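N6 adenine specific DNA methylase (Encephalitozoon cuniculi, PDB 3Q87) is the catalytic subunit of the Mtq2-Trm112 complex, which uses S-adenosylmethionine to methylate the translation termination factor eRF1. Local coordinates at residues M14-R19 with R144-R149; M24-D29 with S78-V83; L30-G35 with E58-G63; Y120-E125 with E154-I159. One frame throughout, in Å; residues are numbered along the deposited sequence. Where two conformers were deposited one is given.

All four contacts belong to one Rossmann-like methyltransferase domain, whose mixed sheet has the strand order 3-2-1-4-5-7-6. Contact 2 pairs strands 26-30 and 81-84 in mid-sheet, and contact 4 pairs strands 118-124 and 155-162; the two centres lie about 19 Å apart and are linked through the backbone bond between Val82 and Tyr120. Contact 1, its centre about 9 Å from that of contact 4, packs helix 8-20 on the outermost strand 142-150. Contact 3 is nested within the chain loop closed by contact 2, itself nested within that of contact 1. Strand 26-30 of contact 2 runs on into the loop of contact 3, where S-adenosylmethionine binds.

Contact 1. Residues M14-R19 with R144-R149; sequences MDALER and RILKVR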
loop_
_atom_site.group_PDB
_atom_site.type_symbol
_atom_site.label_atom_id
_atom_site.label_comp_id
_atom_site.label_asym_id
_atom_site.label_seq_id
_atom_site.Cartn_x
_atom_site.Cartn_y
_atom_site.Cartn_z
ATOM N N MET B 14 4.101 12.641 -10.948
ATOM C CA MET B 14 2.677 12.924 -11.037
ATOM C C MET B 14 2.236 13.238 -12.468
ATOM O O MET B 14 1.182 12.775 -12.911
ATOM C CB MET B 14 2.299 14.070 -10.100
ATOM C CG MET B 14 2.467 13.699 -8.633
ATOM S SD MET B 14 2.028 15.016 -7.465
ATOM C CE MET B 14 0.236 15.078 -7.626
ATOM N N ASP B 15 3.035 14.026 -13.184
ATOM C CA ASP B 15 2.709 14.371 -14.565
ATOM C C ASP B 15 2.649 13.118 -15.434
ATOM O O ASP B 15 1.718 12.951 -16.220
ATOM C CB ASP B 15 3.713 15.372 -15.154
ATOM C CG ASP B 15 3.478 16.804 -14.674
ATOM O OD1 ASP B 15 2.447 17.075 -14.012
ATOM O OD2 ASP B 15 4.336 17.665 -14.964
ATOM N N ALA B 16 3.625 12.226 -15.280
ATOM C CA ALA B 16 3.611 10.991 -16.058
ATOM C C ALA B 16 2.412 10.085 -15.729
ATOM O O ALA B 16 1.814 9.486 -16.630
ATOM C CB ALA B 16 4.921 10.243 -15.921
ATOM N N LEU B 17 2.069 9.988 -14.444
ATOM C CA LEU B 17 0.922 9.192 -14.004
ATOM C C LEU B 17 -0.353 9.754 -14.605
ATOM O O LEU B 17 -1.261 9.017 -14.998
ATOM C CB LEU B 17 0.807 9.191 -12.475
ATOM C CG LEU B 17 1.904 8.424 -11.719
ATOM C CD1 LEU B 17 1.835 8.712 -10.238
ATOM C CD2 LEU B 17 1.797 6.925 -11.976
ATOM N N GLU B 18 -0.415 11.073 -14.673
ATOM C CA GLU B 18 -1.595 11.729 -15.197
ATOM C C GLU B 18 -1.838 11.344 -16.656
ATOM O O GLU B 18 -2.976 11.096 -17.059
ATOM C CB GLU B 18 -1.467 13.248 -15.047
ATOM C CG GLU B 18 -2.756 13.988 -15.317
ATOM C CD GLU B 18 -3.881 13.531 -14.415
ATOM O OE1 GLU B 18 -3.599 13.064 -13.284
ATOM O OE2 GLU B 18 -5.055 13.642 -14.836
ATOM N N ARG B 19 -0.767 11.277 -17.440
ATOM C CA ARG B 19 -0.889 11.009 -18.866
ATOM C C ARG B 19 -1.260 9.558 -19.118
ATOM O O ARG B 19 -1.935 9.250 -20.101
ATOM C CB ARG B 19 0.402 11.372 -19.608
ATOM C CG ARG B 19 0.834 12.811 -19.375
ATOM C CD ARG B 19 1.988 13.223 -20.277
ATOM N NE ARG B 19 3.005 13.964 -19.534
ATOM C CZ ARG B 19 4.204 13.477 -19.218
ATOM N NH1 ARG B 19 4.554 12.248 -19.595
ATOM N NH2 ARG B 19 5.064 14.221 -18.531
ATOM N N ARG B 144 10.111 0.552 -19.841
ATOM C CA ARG B 144 10.438 1.680 -20.700
ATOM C C ARG B 144 10.534 2.943 -19.871
ATOM O O ARG B 144 9.890 3.060 -18.820
ATOM C CB ARG B 144 9.434 1.845 -21.838
ATOM C CG ARG B 144 8.026 2.218 -21.429
ATOM C CD ARG B 144 7.134 2.231 -22.659
ATOM N NE ARG B 144 5.785 2.717 -22.386
ATOM C CZ ARG B 144 5.372 3.959 -22.627
ATOM N NH1 ARG B 144 6.209 4.853 -23.147
ATOM N NH2 ARG B 144 4.121 4.311 -22.349
ATOM N N ILE B 145 11.360 3.875 -20.334
ATOM C CA ILE B 145 11.509 5.164 -19.676
ATOM C C ILE B 145 10.382 6.084 -20.112
ATOM O O ILE B 145 10.422 6.654 -21.199
ATOM C CB ILE B 145 12.865 5.796 -20.009
ATOM C CG1 ILE B 145 13.988 4.933 -19.436
ATOM C CG2 ILE B 145 12.949 7.215 -19.465
ATOM C CD1 ILE B 145 15.372 5.523 -19.633
ATOM N N LEU B 146 9.372 6.221 -19.260
ATOM C CA LEU B 146 8.188 7.004 -19.596
ATOM C C LEU B 146 8.509 8.470 -19.843
ATOM O O LEU B 146 7.940 9.097 -20.733
ATOM C CB LEU B 146 7.139 6.899 -18.482
ATOM C CG LEU B 146 5.915 6.035 -18.749
ATOM C CD1 LEU B 146 4.805 6.393 -17.768
ATOM C CD2 LEU B 146 5.444 6.257 -20.157
ATOM N N LYS B 147 9.410 9.021 -19.044
ATOM C CA LYS B 147 9.695 10.442 -19.127
ATOM C C LYS B 147 11.061 10.783 -18.577
ATOM O O LYS B 147 11.507 10.203 -17.594
ATOM C CB LYS B 147 8.626 11.259 -18.393
ATOM C CG LYS B 147 9.022 12.714 -18.212
ATOM C CD LYS B 147 7.844 13.643 -18.414
ATOM C CE LYS B 147 8.312 14.999 -18.954
ATOM N NZ LYS B 147 7.205 15.810 -19.548
ATOM N N VAL B 148 11.731 11.714 -19.245
ATOM C CA VAL B 148 12.990 12.251 -18.767
ATOM C C VAL B 148 12.808 13.749 -18.595
ATOM O O VAL B 148 12.150 14.390 -19.407
ATOM C CB VAL B 148 14.134 11.993 -19.755
ATOM C CG1 VAL B 148 15.459 12.385 -19.126
ATOM C CG2 VAL B 148 14.151 10.534 -20.156
ATOM N N ARG B 149 13.365 14.302 -17.527
ATOM C CA ARG B 149 13.173 15.714 -17.242
ATOM C C ARG B 149 14.298 16.226 -16.359
ATOM O O ARG B 149 14.594 15.650 -15.309
ATOM C CB ARG B 149 11.809 15.949 -16.587
ATOM C CG ARG B 149 11.440 17.413 -16.412
ATOM C CD ARG B 149 10.142 17.572 -15.650
ATOM N NE ARG B 149 8.976 17.197 -16.450
ATOM C CZ ARG B 149 7.713 17.280 -16.032
ATOM N NH1 ARG B 149 7.435 17.717 -14.812
ATOM N NH2 ARG B 149 6.719 16.921 -16.836
#
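Helix 8-20 packs against the outermost strand 142-150 of the Rossmann-like sheet, and here Asp15, Ala16 and Arg19 on the helix face Leu146, Lys147 and Arg149 on the strand. The segment axes approach to 8.9 Å with their directions 132° apart. The main polar link is a salt bridge in which Arg149 comes end-on and puts both terminal nitrogens on a single oxygen: Asp15 OD2 lies 3.1 Å from Arg149 NH1 and also 3.1 Å from Arg149 NH2. That oxygen sits in the guanidinium plane, but the carboxylate is turned 59° against it, and NH2 arrives on the anti lone pair of OD2. Arg149 has CG anti to its backbone N, and the chain bends at chi3 (-73°) to turn the guanidinium towards the helix. Arg19 brings a second guanidinium close, its NH2 3.6 Å from Arg149 NH2, so Asp15 probably offsets some of the crowded positive charge; the position of Arg19 against Lys147 is doubtful. Deeper in, the contact is apolar, with Ala16 CB 4.3 Å from Leu146 CD1. Around this patch, Ala16 also rests on Ile158 of the adjoining strand 155-162, Leu146 reaches Tyr120 of strand 118-124, and Met14 and Leu17 touch Ile37 of helix 36-41, Leu17 packing on Tyr120 as well.

Contact 2. Residues M24-D29 with S78-V83; sequences MKIVLD and SVDVVV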
loop_
_atom_site.group_PDB
_atom_site.type_symbol
_atom_site.label_atom_id
_atom_site.label_comp_id
_atom_site.label_asym_id
_atom_site.label_seq_id
_atom_site.Cartn_x
_atom_site.Cartn_y
_atom_site.Cartn_z
ATOM N N MET B 24 -9.396 2.623 -11.954
ATOM C CA MET B 24 -9.998 1.369 -11.511
ATOM C C MET B 24 -8.968 0.335 -11.069
ATOM O O MET B 24 -9.180 -0.862 -11.237
ATOM C CB MET B 24 -10.846 0.757 -12.627
ATOM C CG MET B 24 -12.087 1.551 -12.979
ATOM S SD MET B 24 -13.023 1.993 -11.515
ATOM C CE MET B 24 -12.714 3.759 -11.466
ATOM N N LYS B 25 -7.853 0.781 -10.511
ATOM C CA LYS B 25 -6.860 -0.155 -10.010
ATOM C C LYS B 25 -6.789 -0.131 -8.494
ATOM O O LYS B 25 -7.327 0.777 -7.849
ATOM C CB LYS B 25 -5.494 0.153 -10.606
ATOM C CG LYS B 25 -5.476 0.135 -12.136
ATOM C CD LYS B 25 -5.792 -1.250 -12.673
ATOM C CE LYS B 25 -5.788 -1.278 -14.190
ATOM N NZ LYS B 25 -7.082 -0.763 -14.727
ATOM N N ILE B 26 -6.143 -1.143 -7.922
ATOM C CA ILE B 26 -5.696 -1.054 -6.538
ATOM C C ILE B 26 -4.225 -0.662 -6.605
ATOM O O ILE B 26 -3.416 -1.387 -7.155
ATOM C CB ILE B 26 -5.872 -2.380 -5.762
ATOM C CG1 ILE B 26 -7.353 -2.744 -5.649
ATOM C CG2 ILE B 26 -5.286 -2.257 -4.349
ATOM C CD1 ILE B 26 -7.582 -4.122 -4.974
ATOM N N VAL B 27 -3.897 0.518 -6.088
ATOM C CA VAL B 27 -2.563 1.080 -6.279
ATOM C C VAL B 27 -1.884 1.265 -4.944
ATOM O O VAL B 27 -2.479 1.764 -3.979
ATOM C CB VAL B 27 -2.610 2.462 -6.975
ATOM C CG1 VAL B 27 -1.191 3.017 -7.189
ATOM C CG2 VAL B 27 -3.352 2.366 -8.288
ATOM N N LEU B 28 -0.632 0.845 -4.883
ATOM C CA LEU B 28 0.160 1.049 -3.688
ATOM C C LEU B 28 1.043 2.259 -3.925
ATOM O O LEU B 28 1.904 2.221 -4.810
ATOM C CB LEU B 28 1.031 -0.177 -3.417
ATOM C CG LEU B 28 1.823 -0.152 -2.105
ATOM C CD1 LEU B 28 0.915 -0.429 -0.910
ATOM C CD2 LEU B 28 2.960 -1.171 -2.146
ATOM N N ASP B 29 0.805 3.329 -3.166
ATOM C CA ASP B 29 1.679 4.506 -3.188
ATOM C C ASP B 29 2.763 4.270 -2.139
ATOM O O ASP B 29 2.569 4.527 -0.952
ATOM C CB ASP B 29 0.887 5.780 -2.854
ATOM C CG ASP B 29 1.770 7.030 -2.758
ATOM O OD1 ASP B 29 2.962 6.976 -3.162
ATOM O OD2 ASP B 29 1.267 8.078 -2.278
ATOM N N SER B 78 -2.569 -8.839 -4.224
ATOM C CA SER B 78 -3.784 -8.050 -4.122
ATOM C C SER B 78 -3.638 -6.664 -4.728
ATOM O O SER B 78 -4.601 -5.917 -4.813
ATOM C CB SER B 78 -4.230 -7.971 -2.666
ATOM O OG SER B 78 -4.605 -9.262 -2.210
ATOM N N VAL B 79 -2.435 -6.332 -5.165
ATOM C CA VAL B 79 -2.158 -4.999 -5.700
ATOM C C VAL B 79 -1.949 -5.035 -7.203
ATOM O O VAL B 79 -1.205 -5.884 -7.713
ATOM C CB VAL B 79 -0.914 -4.386 -5.018
ATOM C CG1 VAL B 79 -0.525 -3.032 -5.662
ATOM C CG2 VAL B 79 -1.164 -4.251 -3.526
ATOM N N ASP B 80 -2.602 -4.122 -7.918
ATOM C CA ASP B 80 -2.387 -3.993 -9.368
ATOM C C ASP B 80 -1.128 -3.207 -9.747
ATOM O O ASP B 80 -0.386 -3.602 -10.637
ATOM C CB ASP B 80 -3.573 -3.296 -10.023
ATOM C CG ASP B 80 -4.864 -4.069 -9.879
ATOM O OD1 ASP B 80 -4.916 -5.256 -10.280
ATOM O OD2 ASP B 80 -5.831 -3.460 -9.378
ATOM N N VAL B 81 -0.925 -2.063 -9.100
ATOM C CA VAL B 81 0.159 -1.154 -9.455
ATOM C C VAL B 81 0.872 -0.640 -8.212
ATOM O O VAL B 81 0.237 -0.351 -7.183
ATOM C CB VAL B 81 -0.393 0.095 -10.202
ATOM C CG1 VAL B 81 0.709 1.135 -10.472
ATOM C CG2 VAL B 81 -1.096 -0.314 -11.481
ATOM N N VAL B 82 2.189 -0.509 -8.327
ATOM C CA VAL B 82 2.999 0.138 -7.313
ATOM C C VAL B 82 3.640 1.408 -7.892
ATOM O O VAL B 82 4.217 1.377 -8.979
ATOM C CB VAL B 82 4.115 -0.813 -6.813
ATOM C CG1 VAL B 82 5.089 -0.062 -5.907
ATOM C CG2 VAL B 82 3.511 -2.026 -6.080
ATOM N N VAL B 83 3.530 2.515 -7.172
ATOM C CA VAL B 83 4.174 3.765 -7.551
ATOM C C VAL B 83 5.165 4.119 -6.448
ATOM O O VAL B 83 4.822 4.079 -5.265
ATOM C CB VAL B 83 3.144 4.913 -7.647
ATOM C CG1 VAL B 83 3.851 6.218 -8.007
ATOM C CG2 VAL B 83 2.039 4.569 -8.651
#
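Strand residues 26-29 and 81-83 run parallel, 23° apart in direction and 4.6 Å at closest approach, with Val27 paired to Val81, Leu28 to Val82 and Asp29 to Val83. They are neighbouring central strands of the Rossmann-like methyltransferase sheet. Leu28 bonds with both its N and its O, to the residues either side of its partner Val82: Leu28 N gives to Val81 O at 2.7 Å, and Val83 N to Leu28 O at 2.9 Å. Ile26 O takes two donors, Val81 N and Asp80 N, where the second strand is just beginning. Val27, Val81 and Val83 point to one side of the sheet, beneath helices 8-20 and 36-41; there Val27 CG1 touches Val83 CG2 at 3.9 Å. Leu28 and Val82 run alongside each other on the opposite face, with Leu28 CD2 4.1 Å from Val82 CG2. Asp29, close to the bound S-adenosylmethionine, turns its OD2 to the hydroxyls of Thr38 and Thr32. At the N-terminal end of the pair the partner chain, ECU08_1170, packs Asn41 on Ile26 and Leu8 on Val79, and its Gly7 O bonds to Ser78 OG. Asp80, with CG beside its backbone N (chi1 -62°), swings a carboxylate oxygen back across the pair, and OD2 receives the Ile26 N-H on its anti lone pair at 2.8 Å and an almost straight 174°.

Contact 3. Residues L30-G35 with E58-G63; sequences LGTSTG and ESHRGG. With SAM (S-adenosylmethionine), chain D.
The His60 ring lies with one face against the backbone of Thr34 and Gly35, Thr34 O standing 3.7 Å above the plane over the ring centre, while Thr32 OG1 meets the ring edge 2.9 Å from His60 CE1. The guanidinium of Arg61 presents its edge to Thr34: NH1 bonds to Thr34 O at 3.2 Å and, weakly, to Thr34 OG1. Thr34 O is gripped twice, since Arg61 N also reaches it at 2.8 Å; the two donors come from opposite faces of the carbonyl plane, NH1 standing well above it. With an extended chain from CG to NE, Arg61 slants across Thr34 and brings its end back to the residue that its own backbone N holds. A weak bond joins His60 ND1 to Ser33 O at 3.3 Å. Segment 30-35 is the glycine-rich loop after the first strand, the SAM-binding motif of such methyltransferases, and Gly31 O accepts a hydrogen bond from the amino N of S-adenosylmethionine at 2.7 Å; Asp51 holds both Ser33 N and the cofactor. Thr32 OG1 is bonded to Asp29 and Thr38. The double grip on Thr34 O therefore ties this loop to segment 58-63, with the His60 bond a weak addition, while Gly31 O serves the cofactor.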
loop_
_atom_site.group_PDB
_atom_site.type_symbol
_atom_site.label_atom_id
_atom_site.label_comp_id
_atom_site.label_asym_id
_atom_site.label_seq_id
_atom_site.Cartn_x
_atom_site.Cartn_y
_atom_site.Cartn_z
ATOM N N LEU B 30 3.895 3.748 -2.586
ATOM C CA LEU B 30 4.984 3.366 -1.702
ATOM C C LEU B 30 5.866 4.582 -1.414
ATOM O O LEU B 30 6.267 5.272 -2.342
ATOM C CB LEU B 30 5.800 2.276 -2.401
ATOM C CG LEU B 30 6.929 1.569 -1.661
ATOM C CD1 LEU B 30 6.391 0.883 -0.438
ATOM C CD2 LEU B 30 7.596 0.549 -2.589
ATOM N N GLY B 31 6.188 4.833 -0.147
ATOM C CA GLY B 31 6.901 6.050 0.218
ATOM C C GLY B 31 5.991 7.256 -0.019
ATOM O O GLY B 31 6.361 8.237 -0.662
ATOM N N THR B 32 4.785 7.176 0.527
ATOM C CA THR B 32 3.759 8.165 0.272
ATOM C C THR B 32 4.109 9.507 0.872
ATOM O O THR B 32 3.617 10.532 0.412
ATOM C CB THR B 32 2.390 7.718 0.846
ATOM O OG1 THR B 32 1.405 8.709 0.564
ATOM C CG2 THR B 32 2.475 7.505 2.342
ATOM N N SER B 33 4.953 9.495 1.901
ATOM C CA SER B 33 5.234 10.710 2.675
ATOM C C SER B 33 3.924 11.345 3.181
ATOM O O SER B 33 3.165 10.681 3.893
ATOM C CB SER B 33 6.078 11.695 1.878
ATOM O OG SER B 33 6.550 12.745 2.715
ATOM N N THR B 34 3.639 12.598 2.825
ATOM C CA THR B 34 2.359 13.213 3.232
ATOM C C THR B 34 1.214 13.094 2.200
ATOM O O THR B 34 0.141 13.696 2.368
ATOM C CB THR B 34 2.516 14.710 3.685
ATOM O OG1 THR B 34 3.143 15.469 2.648
ATOM C CG2 THR B 34 3.348 14.816 4.962
ATOM N N GLY B 35 1.446 12.329 1.136
ATOM C CA GLY B 35 0.354 11.855 0.295
ATOM C C GLY B 35 -0.044 12.702 -0.896
ATOM O O GLY B 35 -1.160 12.575 -1.396
ATOM N N GLU B 58 1.598 10.764 10.046
ATOM C CA GLU B 58 0.815 11.498 11.040
ATOM C C GLU B 58 0.328 12.864 10.536
ATOM O O GLU B 58 -0.606 13.432 11.093
ATOM C CB GLU B 58 1.626 11.688 12.323
ATOM C CG GLU B 58 1.696 10.432 13.196
ATOM C CD GLU B 58 2.712 10.564 14.326
ATOM O OE1 GLU B 58 3.468 11.567 14.344
ATOM O OE2 GLU B 58 2.764 9.664 15.191
ATOM N N SER B 59 0.960 13.386 9.488
ATOM C CA SER B 59 0.515 14.638 8.883
ATOM C C SER B 59 0.060 14.425 7.438
ATOM O O SER B 59 0.200 15.305 6.582
ATOM C CB SER B 59 1.632 15.683 8.958
ATOM O OG SER B 59 1.951 15.958 10.312
ATOM N N HIS B 60 -0.495 13.251 7.172
ATOM C CA HIS B 60 -0.828 12.845 5.807
ATOM C C HIS B 60 -2.102 13.545 5.312
ATOM O O HIS B 60 -3.030 13.780 6.098
ATOM C CB HIS B 60 -0.978 11.318 5.765
ATOM C CG HIS B 60 -1.108 10.745 4.389
ATOM N ND1 HIS B 60 -0.087 10.057 3.765
ATOM C CD2 HIS B 60 -2.150 10.736 3.526
ATOM C CE1 HIS B 60 -0.491 9.660 2.574
ATOM N NE2 HIS B 60 -1.744 10.046 2.411
ATOM N N ARG B 61 -2.140 13.886 4.021
ATOM C CA ARG B 61 -3.325 14.495 3.410
ATOM C C ARG B 61 -4.561 13.641 3.649
ATOM O O ARG B 61 -5.682 14.141 3.758
ATOM C CB ARG B 61 -3.121 14.669 1.907
ATOM C CG ARG B 61 -2.259 15.853 1.561
ATOM C CD ARG B 61 -1.822 15.779 0.128
ATOM N NE ARG B 61 -1.100 16.979 -0.267
ATOM C CZ ARG B 61 0.095 17.321 0.196
ATOM N NH1 ARG B 61 0.706 16.549 1.081
ATOM N NH2 ARG B 61 0.685 18.429 -0.242
ATOM N N GLY B 62 -4.347 12.337 3.723
ATOM C CA GLY B 62 -5.405 11.427 4.098
ATOM C C GLY B 62 -5.439 10.234 3.184
ATOM O O GLY B 62 -5.202 10.359 1.980
ATOM N N GLY B 63 -5.732 9.068 3.747
ATOM C CA GLY B 63 -5.772 7.879 2.928
ATOM C C GLY B 63 -5.774 6.634 3.777
ATOM O O GLY B 63 -6.133 6.673 4.950
HETATM N N SAM D . 5.999 10.213 -2.469
HETATM C CA SAM D . 6.663 11.415 -1.949
HETATM C C SAM D . 6.895 12.399 -3.105
HETATM O O SAM D . 7.044 13.606 -2.912
HETATM O OXT SAM D . 6.938 12.009 -4.270
HETATM C CB SAM D . 7.952 11.139 -1.126
HETATM C CG SAM D . 9.248 10.615 -1.795
HETATM S SD SAM D . 10.786 10.559 -0.774
HETATM C CE SAM D . 12.084 10.846 -1.995
HETATM C "C5'" SAM D . 11.018 8.792 -0.454
HETATM C "C4'" SAM D . 10.017 8.343 0.598
HETATM O "O4'" SAM D . 10.223 6.971 0.895
HETATM C "C3'" SAM D . 10.146 9.110 1.905
HETATM O "O3'" SAM D . 8.858 9.522 2.306
HETATM C "C2'" SAM D . 10.692 8.096 2.891
HETATM O "O2'" SAM D . 10.226 8.268 4.209
HETATM C "C1'" SAM D . 10.174 6.806 2.298
HETATM N N9 SAM D . 11.001 5.649 2.605
HETATM C C8 SAM D . 12.358 5.580 2.827
HETATM N N7 SAM D . 12.668 4.284 3.058
HETATM C C5 SAM D . 11.522 3.545 2.972
HETATM C C6 SAM D . 11.244 2.196 3.103
HETATM N N6 SAM D . 12.229 1.344 3.370
HETATM N N1 SAM D . 9.946 1.738 2.953
HETATM C C2 SAM D . 8.908 2.610 2.669
HETATM N N3 SAM D . 9.192 3.955 2.536
HETATM C C4 SAM D . 10.467 4.400 2.689
#

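Contact 4. Residues Y120-E125 with E154-I159; sequences YLLVIE and ETVYII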
loop_
_atom_site.group_PDB
_atom_site.type_symbol
_atom_site.label_atom_id
_atom_site.label_comp_id
_atom_site.label_asym_id
_atom_site.label_seq_id
_atom_site.Cartn_x
_atom_site.Cartn_y
_atom_site.Cartn_z
ATOM N N TYR B 120 5.553 2.012 -11.447
ATOM C CA TYR B 120 6.129 3.278 -11.906
ATOM C C TYR B 120 7.190 3.672 -10.881
ATOM O O TYR B 120 6.886 3.824 -9.695
ATOM C CB TYR B 120 5.049 4.353 -12.002
ATOM C CG TYR B 120 3.981 4.043 -13.031
ATOM C CD1 TYR B 120 4.142 4.413 -14.358
ATOM C CD2 TYR B 120 2.824 3.354 -12.678
ATOM C CE1 TYR B 120 3.159 4.123 -15.312
ATOM C CE2 TYR B 120 1.842 3.059 -13.622
ATOM C CZ TYR B 120 2.018 3.447 -14.935
ATOM O OH TYR B 120 1.050 3.152 -15.872
ATOM N N LEU B 121 8.434 3.805 -11.330
ATOM C CA LEU B 121 9.552 4.069 -10.427
ATOM C C LEU B 121 10.315 5.313 -10.870
ATOM O O LEU B 121 10.583 5.480 -12.049
ATOM C CB LEU B 121 10.495 2.869 -10.391
ATOM C CG LEU B 121 11.778 3.000 -9.568
ATOM C CD1 LEU B 121 11.460 3.096 -8.067
ATOM C CD2 LEU B 121 12.688 1.799 -9.841
ATOM N N LEU B 122 10.657 6.185 -9.927
ATOM C CA LEU B 122 11.450 7.360 -10.245
ATOM C C LEU B 122 12.896 7.125 -9.847
ATOM O O LEU B 122 13.180 6.591 -8.782
ATOM C CB LEU B 122 10.910 8.617 -9.547
ATOM C CG LEU B 122 11.676 9.922 -9.850
ATOM C CD1 LEU B 122 10.774 11.119 -9.656
ATOM C CD2 LEU B 122 12.945 10.081 -9.003
ATOM N N VAL B 123 13.809 7.536 -10.720
ATOM C CA VAL B 123 15.220 7.370 -10.482
ATOM C C VAL B 123 15.918 8.637 -10.989
ATOM O O VAL B 123 15.337 9.381 -11.753
ATOM C CB VAL B 123 15.737 6.123 -11.220
ATOM C CG1 VAL B 123 17.219 6.178 -11.354
ATOM C CG2 VAL B 123 15.295 4.843 -10.499
ATOM N N ILE B 124 17.139 8.898 -10.536
ATOM C CA ILE B 124 17.917 10.000 -11.090
ATOM C C ILE B 124 19.159 9.477 -11.815
ATOM O O ILE B 124 19.524 8.321 -11.670
ATOM C CB ILE B 124 18.313 11.032 -10.014
ATOM C CG1 ILE B 124 19.193 10.384 -8.947
ATOM C CG2 ILE B 124 17.064 11.666 -9.399
ATOM C CD1 ILE B 124 19.816 11.389 -7.991
ATOM N N GLU B 125 19.799 10.335 -12.604
ATOM C CA GLU B 125 20.928 9.917 -13.427
ATOM C C GLU B 125 22.005 9.226 -12.595
ATOM O O GLU B 125 22.608 8.238 -13.030
ATOM C CB GLU B 125 21.514 11.121 -14.168
ATOM C CG GLU B 125 22.402 10.770 -15.347
ATOM C CD GLU B 125 22.659 11.977 -16.237
ATOM O OE1 GLU B 125 21.797 12.291 -17.091
ATOM O OE2 GLU B 125 23.719 12.618 -16.078
ATOM N N GLU B 154 19.351 17.771 -10.733
ATOM C CA GLU B 154 19.666 16.594 -11.547
ATOM C C GLU B 154 18.621 16.305 -12.611
ATOM O O GLU B 154 17.747 17.125 -12.885
ATOM C CB GLU B 154 19.896 15.353 -10.665
ATOM C CG GLU B 154 20.635 14.204 -11.376
ATOM C CD GLU B 154 21.575 13.445 -10.452
ATOM O OE1 GLU B 154 21.893 13.968 -9.361
ATOM O OE2 GLU B 154 22.008 12.332 -10.816
ATOM N N THR B 155 18.732 15.139 -13.228
ATOM C CA THR B 155 17.776 14.742 -14.246
ATOM C C THR B 155 16.987 13.539 -13.749
ATOM O O THR B 155 17.549 12.572 -13.247
ATOM C CB THR B 155 18.466 14.405 -15.576
ATOM O OG1 THR B 155 19.245 13.214 -15.418
ATOM C CG2 THR B 155 19.387 15.539 -16.001
ATOM N N VAL B 156 15.676 13.610 -13.902
ATOM C CA VAL B 156 14.793 12.594 -13.369
ATOM C C VAL B 156 14.344 11.630 -14.461
ATOM O O VAL B 156 13.979 12.058 -15.558
ATOM C CB VAL B 156 13.555 13.260 -12.749
ATOM C CG1 VAL B 156 12.438 12.258 -12.586
ATOM C CG2 VAL B 156 13.916 13.887 -11.432
ATOM N N TYR B 157 14.365 10.333 -14.155
ATOM C CA TYR B 157 13.844 9.307 -15.052
ATOM C C TYR B 157 12.666 8.561 -14.433
ATOM O O TYR B 157 12.760 8.027 -13.329
ATOM C CB TYR B 157 14.939 8.304 -15.411
ATOM C CG TYR B 157 16.165 8.933 -16.042
ATOM C CD1 TYR B 157 16.416 8.799 -17.405
ATOM C CD2 TYR B 157 17.066 9.661 -15.279
ATOM C CE1 TYR B 157 17.532 9.374 -17.990
ATOM C CE2 TYR B 157 18.191 10.239 -15.854
ATOM C CZ TYR B 157 18.419 10.092 -17.210
ATOM O OH TYR B 157 19.529 10.661 -17.785
ATOM N N ILE B 158 11.555 8.526 -15.150
ATOM C CA ILE B 158 10.405 7.763 -14.700
ATOM C C ILE B 158 10.318 6.437 -15.442
ATOM O O ILE B 158 10.086 6.382 -16.652
ATOM C CB ILE B 158 9.116 8.553 -14.862
ATOM C CG1 ILE B 158 9.170 9.787 -13.953
ATOM C CG2 ILE B 158 7.906 7.659 -14.559
ATOM C CD1 ILE B 158 8.101 10.783 -14.259
ATOM N N ILE B 159 10.527 5.366 -14.697
ATOM C CA ILE B 159 10.519 4.031 -15.263
ATOM C C ILE B 159 9.150 3.386 -15.137
ATOM O O ILE B 159 8.557 3.386 -14.063
ATOM C CB ILE B 159 11.570 3.167 -14.579
ATOM C CG1 ILE B 159 12.950 3.774 -14.795
ATOM C CG2 ILE B 159 11.558 1.754 -15.131
ATOM C CD1 ILE B 159 14.080 2.891 -14.293
#
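Glu125 leaves its backbone with CG anti to N (chi1 -163°) and runs extended, while Tyr157 keeps CG beside its own N (chi1 -57°), which lays the phenol along the strand end and brings its hydroxyl to the carboxylate. Tyr157 OH donates at 2.9 Å to Glu125 OE1, which takes the bond on its anti lone pair, with ring and carboxylate planes 53° apart. Thr155 OG1 donates to the same Glu125 OE1 at 3.2 Å, from above the carboxylate plane, so two hydroxyls fix this oxygen. The Tyr157 ring turns an edge to Val123 O and Glu125 N. These strands, 118-124 and 155-162, are antiparallel neighbours; the latter is the reversed strand of the methyltransferase sheet, slotted between 118-124 and 142-150. Hydrogen-bonded pairs Leu121-Ile159 and Val123-Tyr157 alternate with non-hydrogen-bonded pairs Leu122-Ile158 and Ile124-Val156; Ile159 N reaches Leu121 O at 2.7 Å, and Tyr157 N reaches Val123 O at 2.8 Å. On the side of Leu122, facing helix 8-20 and Asn85 of the cofactor site, Leu122 CD1 lies 3.6 Å from Val156 CG1, the two side chains crossing at about a right angle. The other side carries Leu121 and Ile159 against Val132 of helix 129-138. Ile124 CD1 comes within 3.6 Å of Glu154 OE1, while OE2 of that glutamate accepts a bond from Ala126 N.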